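Local coordinates for protein DNA-dependent metalloprotease WSS1 homolog 2 (PDB 5JIG) that probably acts as a zinc-dependent endopeptidase that, guided by DNA, cleaves DNA-bound proteins and so takes part in repairing DNA-protein crosslinks, at residues L9-Y14 / D18-Y23; L99-H104 / S109-L114. All coordinates share one frame; numbering follows the deposited sequence.

Contact 1: L9-Y14 / D18-Y23; sequences LVVLDY and DRALRY
The first strand of this metalloprotease domain's mixed sheet, an edge strand, runs out into a short turn, and the chain then doubles back as helix 17-29, which lies against the sheet; V11, just past the end of the strand, and L9 meet A20 and L21 of that helix. V11 and L21 carry the contact, one from each side. V11 CG1 sits over the A20-L21 peptide link, 3.6 Å from L21 N and 3.7 Å from A20 C. The same methyl is flanked by two side chains: A20 CB stands 3.9 Å from V11 CG1, and L21 CB 4.0 Å from it. With CG1 anti to the carbonyl carbon (chi1 -65°), V11 directs this branch onto the helix backbone. L21 points its first bond along the helix flank rather than at the strand, yet its side chain crosses that of L9 at about a right angle, with L21 CD1 3.9 Å from L9 CB and 4.0 Å from L9 CD1. Further along the same helix, L24 touches V11, and E25 and R28 touch L9. On the sheet side, backbone bonds from V10 to L47 and E49 tie the strand to strand 44-50, while the side-chain OE2 of E49 accepts from L12 N, and E49 touches both V11 and A20. Between 9-14 and 18-23 the contact is van der Waals only: methyls and methylenes against each other and against the A20-L21 peptide. The small side chain of A20 is consistent with so close an approach to the helix backbone.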
# COMPACT_ATOMS: atom_id res chain seq x y z
N LEU A 9 8.82 6.67 3.79
CA LEU A 9 7.71 6.32 4.66
C LEU A 9 7.48 7.46 5.62
O LEU A 9 8.42 8.01 6.19
CB LEU A 9 8.00 5.04 5.44
CG LEU A 9 8.44 3.85 4.61
CD1 LEU A 9 8.67 2.70 5.52
CD2 LEU A 9 7.44 3.50 3.52
N VAL A 10 6.21 7.76 5.90
CA VAL A 10 5.82 8.79 6.88
C VAL A 10 4.69 8.29 7.74
O VAL A 10 3.74 7.72 7.22
CB VAL A 10 5.41 10.12 6.19
CG1 VAL A 10 4.72 11.10 7.16
CG2 VAL A 10 6.63 10.84 5.62
N VAL A 11 4.81 8.49 9.05
CA VAL A 11 3.76 8.14 9.99
C VAL A 11 3.35 9.37 10.75
O VAL A 11 4.04 10.42 10.81
CB VAL A 11 4.20 7.03 10.97
CG1 VAL A 11 4.44 5.77 10.20
CG2 VAL A 11 5.39 7.46 11.81
N LEU A 12 2.16 9.28 11.34
CA LEU A 12 1.57 10.37 12.10
C LEU A 12 2.06 10.40 13.52
O LEU A 12 2.56 9.45 14.08
CB LEU A 12 0.09 10.26 11.99
CG LEU A 12 -0.33 10.38 10.50
CD1 LEU A 12 -1.78 10.31 10.43
CD2 LEU A 12 0.10 11.70 9.78
N ASP A 13 1.80 11.56 14.15
CA ASP A 13 2.18 11.81 15.52
C ASP A 13 1.12 11.32 16.48
O ASP A 13 0.42 12.13 17.11
CB ASP A 13 2.46 13.26 15.70
CG ASP A 13 3.04 13.61 17.02
OD1 ASP A 13 2.93 14.83 17.44
OD2 ASP A 13 3.65 12.70 17.64
N TYR A 14 0.99 10.02 16.59
CA TYR A 14 0.08 9.34 17.48
C TYR A 14 0.92 8.38 18.36
O TYR A 14 2.04 8.04 18.05
CB TYR A 14 -0.98 8.52 16.71
CG TYR A 14 -2.08 9.36 16.14
CD1 TYR A 14 -2.99 10.01 16.97
CD2 TYR A 14 -2.19 9.60 14.77
CE1 TYR A 14 -3.96 10.81 16.51
CE2 TYR A 14 -3.15 10.39 14.27
CZ TYR A 14 -4.05 11.02 15.09
OH TYR A 14 -5.04 11.80 14.57
N ASP A 18 6.04 4.26 16.44
CA ASP A 18 7.11 3.32 16.01
C ASP A 18 6.48 1.94 15.37
O ASP A 18 6.96 1.32 14.44
CB ASP A 18 8.10 3.02 17.12
CG ASP A 18 9.10 4.19 17.40
OD1 ASP A 18 9.13 5.19 16.65
OD2 ASP A 18 9.81 4.13 18.43
N ARG A 19 5.36 1.56 15.94
CA ARG A 19 4.55 0.42 15.46
C ARG A 19 3.92 0.73 14.10
O ARG A 19 3.93 -0.10 13.19
CB ARG A 19 3.53 0.06 16.48
CG ARG A 19 2.75 -1.14 16.17
CD ARG A 19 1.90 -1.50 17.40
NE ARG A 19 0.90 -2.42 17.04
CZ ARG A 19 -0.19 -2.74 17.74
NH1 ARG A 19 -1.01 -3.60 17.15
NH2 ARG A 19 -0.49 -2.18 18.96
N ALA A 20 3.39 1.94 13.92
CA ALA A 20 2.87 2.35 12.62
C ALA A 20 4.00 2.32 11.59
O ALA A 20 3.78 1.90 10.44
CB ALA A 20 2.27 3.74 12.67
N LEU A 21 5.19 2.76 11.96
CA LEU A 21 6.31 2.76 11.02
C LEU A 21 6.69 1.31 10.66
O LEU A 21 6.94 1.00 9.48
CB LEU A 21 7.49 3.55 11.56
CG LEU A 21 8.70 3.59 10.66
CD1 LEU A 21 8.38 4.13 9.26
CD2 LEU A 21 9.76 4.41 11.36
N ARG A 22 6.77 0.43 11.67
CA ARG A 22 7.04 -0.96 11.36
C ARG A 22 6.00 -1.56 10.42
O ARG A 22 6.33 -2.39 9.56
CB ARG A 22 7.04 -1.83 12.68
CG ARG A 22 8.20 -1.62 13.58
CD ARG A 22 8.28 -2.81 14.58
NE ARG A 22 7.17 -3.00 15.53
CZ ARG A 22 6.40 -4.11 15.66
NH1 ARG A 22 5.53 -4.16 16.64
NH2 ARG A 22 6.49 -5.13 14.82
N TYR A 23 4.75 -1.12 10.54
CA TYR A 23 3.69 -1.57 9.66
C TYR A 23 3.99 -1.14 8.21
O TYR A 23 3.92 -1.95 7.26
CB TYR A 23 2.36 -1.00 10.15
CG TYR A 23 1.09 -1.74 9.76
CD1 TYR A 23 0.06 -1.84 10.66
CD2 TYR A 23 0.90 -2.31 8.53
CE1 TYR A 23 -1.12 -2.49 10.35
CE2 TYR A 23 -0.27 -2.96 8.19
CZ TYR A 23 -1.27 -3.07 9.11
OH TYR A 23 -2.41 -3.75 8.74

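Contact 2: L99-H104 / S109-L114; sequences LTHNVH and SSFWEL. With NI (nickel (II) ion), chain B.
The metal site of the protease is built on helix 88-100, which carries the HExxH pattern, and the residues that follow it; here residues 99-104 meet the first turns of helix 109-122. H101 binds the nickel ion through NE2 at 2.1 Å, alongside H97 and H107, with two waters among the other ligands. Its ND1 donates to H104 O at 2.8 Å, in the carbonyl plane, with the oxygen tilted 17° out of the ring plane; this bond and the metal bond together fix the ring's rotation. F111 backs the ligand: its CE1 lies over the centre of the H101 face, 3.4 Å from H101 CE1, with the two ring planes at 46°. T100 CG2 lies over one face of the F111 ring in a CH-pi contact, 3.6 Å from its centroid. The H104 imidazole takes S110 CB over one face, 3.9 Å from the ring centroid, V103 CG1 over the opposite face, and L114 CD2 at its edge, 4.0 Å from H104 CD2. An alanine here would keep the carbonyl that H101 uses but would probably open a gap beside S110 and L114. H97, H101 and H107 form the three-histidine HExxHxxxxxH arrangement found in metzincin-type zinc proteases; nickel occupies it in this crystal.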
# COMPACT_ATOMS: atom_id res chain seq x y z
N LEU A 99 -2.39 0.98 -5.52
CA LEU A 99 -1.44 0.82 -6.61
C LEU A 99 -2.14 0.70 -7.96
O LEU A 99 -1.63 1.19 -8.97
CB LEU A 99 -0.55 -0.39 -6.37
CG LEU A 99 0.50 -0.21 -5.26
CD1 LEU A 99 1.11 -1.55 -4.91
CD2 LEU A 99 1.60 0.76 -5.67
N THR A 100 -3.30 0.03 -8.00
CA THR A 100 -4.06 -0.10 -9.22
C THR A 100 -4.42 1.25 -9.80
O THR A 100 -4.49 1.46 -11.02
CB THR A 100 -5.31 -0.98 -8.96
OG1 THR A 100 -4.95 -2.23 -8.43
CG2 THR A 100 -6.05 -1.26 -10.24
N HIS A 101 -4.67 2.24 -8.93
CA HIS A 101 -4.94 3.61 -9.32
C HIS A 101 -3.72 4.32 -9.94
O HIS A 101 -3.87 5.42 -10.47
CB HIS A 101 -5.45 4.45 -8.16
CG HIS A 101 -6.88 4.18 -7.76
ND1 HIS A 101 -7.94 4.30 -8.62
CD2 HIS A 101 -7.41 3.95 -6.53
CE1 HIS A 101 -9.05 4.10 -7.92
NE2 HIS A 101 -8.78 3.91 -6.65
N ASN A 102 -2.54 3.71 -9.94
CA ASN A 102 -1.45 4.23 -10.77
C ASN A 102 -1.83 4.21 -12.23
O ASN A 102 -1.28 5.02 -13.01
CB ASN A 102 -0.18 3.47 -10.56
CG ASN A 102 0.48 3.72 -9.22
OD1 ASN A 102 0.09 4.61 -8.47
ND2 ASN A 102 1.51 2.95 -8.90
N VAL A 103 -2.72 3.28 -12.64
CA VAL A 103 -3.10 3.06 -14.03
C VAL A 103 -4.51 3.48 -14.26
O VAL A 103 -4.81 4.11 -15.28
CB VAL A 103 -2.88 1.55 -14.40
CG1 VAL A 103 -3.26 1.22 -15.85
CG2 VAL A 103 -1.46 1.13 -14.11
N HIS A 104 -5.45 3.11 -13.39
CA HIS A 104 -6.88 3.31 -13.66
C HIS A 104 -7.47 4.27 -12.61
O HIS A 104 -7.42 3.94 -11.39
CB HIS A 104 -7.59 1.96 -13.61
CG HIS A 104 -7.10 1.01 -14.67
ND1 HIS A 104 -7.29 1.25 -16.03
CD2 HIS A 104 -6.36 -0.13 -14.57
CE1 HIS A 104 -6.68 0.29 -16.68
NE2 HIS A 104 -6.12 -0.57 -15.83
N SER A 109 -14.26 -1.83 -15.00
CA SER A 109 -13.85 -3.18 -15.24
C SER A 109 -12.35 -3.34 -15.42
O SER A 109 -11.81 -4.35 -15.03
CB SER A 109 -14.58 -3.69 -16.48
OG SER A 109 -15.98 -3.78 -16.29
N SER A 110 -11.69 -2.38 -16.02
CA SER A 110 -10.27 -2.46 -16.21
C SER A 110 -9.50 -2.38 -14.87
O SER A 110 -8.57 -3.13 -14.68
CB SER A 110 -9.81 -1.36 -17.17
OG SER A 110 -10.36 -1.57 -18.43
N PHE A 111 -9.98 -1.48 -14.03
CA PHE A 111 -9.45 -1.39 -12.65
C PHE A 111 -9.52 -2.70 -11.97
O PHE A 111 -8.54 -3.22 -11.46
CB PHE A 111 -10.20 -0.28 -11.89
CG PHE A 111 -9.75 -0.15 -10.42
CD1 PHE A 111 -8.85 0.82 -10.03
CD2 PHE A 111 -10.24 -1.02 -9.43
CE1 PHE A 111 -8.38 0.86 -8.71
CE2 PHE A 111 -9.77 -0.98 -8.13
CZ PHE A 111 -8.84 -0.04 -7.79
N TRP A 112 -10.75 -3.32 -11.93
CA TRP A 112 -10.89 -4.52 -11.15
C TRP A 112 -10.17 -5.72 -11.78
O TRP A 112 -9.69 -6.60 -11.06
CB TRP A 112 -12.35 -4.80 -10.84
CG TRP A 112 -12.94 -3.82 -9.89
CD1 TRP A 112 -13.91 -2.89 -10.15
CD2 TRP A 112 -12.56 -3.62 -8.52
NE1 TRP A 112 -14.16 -2.13 -9.05
CE2 TRP A 112 -13.36 -2.56 -8.03
CE3 TRP A 112 -11.66 -4.24 -7.64
CZ2 TRP A 112 -13.26 -2.13 -6.71
CZ3 TRP A 112 -11.57 -3.78 -6.34
CH2 TRP A 112 -12.35 -2.75 -5.90
N GLU A 113 -10.05 -5.76 -13.12
CA GLU A 113 -9.29 -6.80 -13.74
C GLU A 113 -7.80 -6.75 -13.27
O GLU A 113 -7.22 -7.76 -12.87
CB GLU A 113 -9.40 -6.66 -15.27
CG GLU A 113 -8.57 -7.65 -16.03
CD GLU A 113 -8.62 -7.41 -17.55
OE1 GLU A 113 -8.94 -8.31 -18.25
OE2 GLU A 113 -8.44 -6.26 -18.02
N LEU A 114 -7.22 -5.56 -13.35
CA LEU A 114 -5.85 -5.41 -12.91
C LEU A 114 -5.72 -5.67 -11.40
O LEU A 114 -4.82 -6.36 -10.99
CB LEU A 114 -5.33 -4.03 -13.25
CG LEU A 114 -3.83 -3.85 -12.91
CD1 LEU A 114 -2.91 -4.82 -13.53
CD2 LEU A 114 -3.41 -2.40 -13.20
NI NI B . -10.11 3.71 -5.07
O HOH W 1 -10.60 5.79 -5.12
O HOH W 2 -11.29 3.72 -3.25

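How the contacts relate
Contact 1 closes near the start of the chain before contact 2 opens near its end. Their centres are about 27 Å apart, on opposite sides of the chain's centre, and their nearest atoms stay about 11 Å from each other, so they do not touch. Contact 1 joins an edge strand of the mixed sheet to helix 17-29; contact 2 links helix 88-100 and the residues after it to helix 109-122. They share no helix or strand, though both belong to the one WLM domain. Contact 1 thus belongs to the sheet-and-helix framework away from the annotated sites, whereas contact 2 contains one of the three histidines of the catalytic metal site and packs F111 against it.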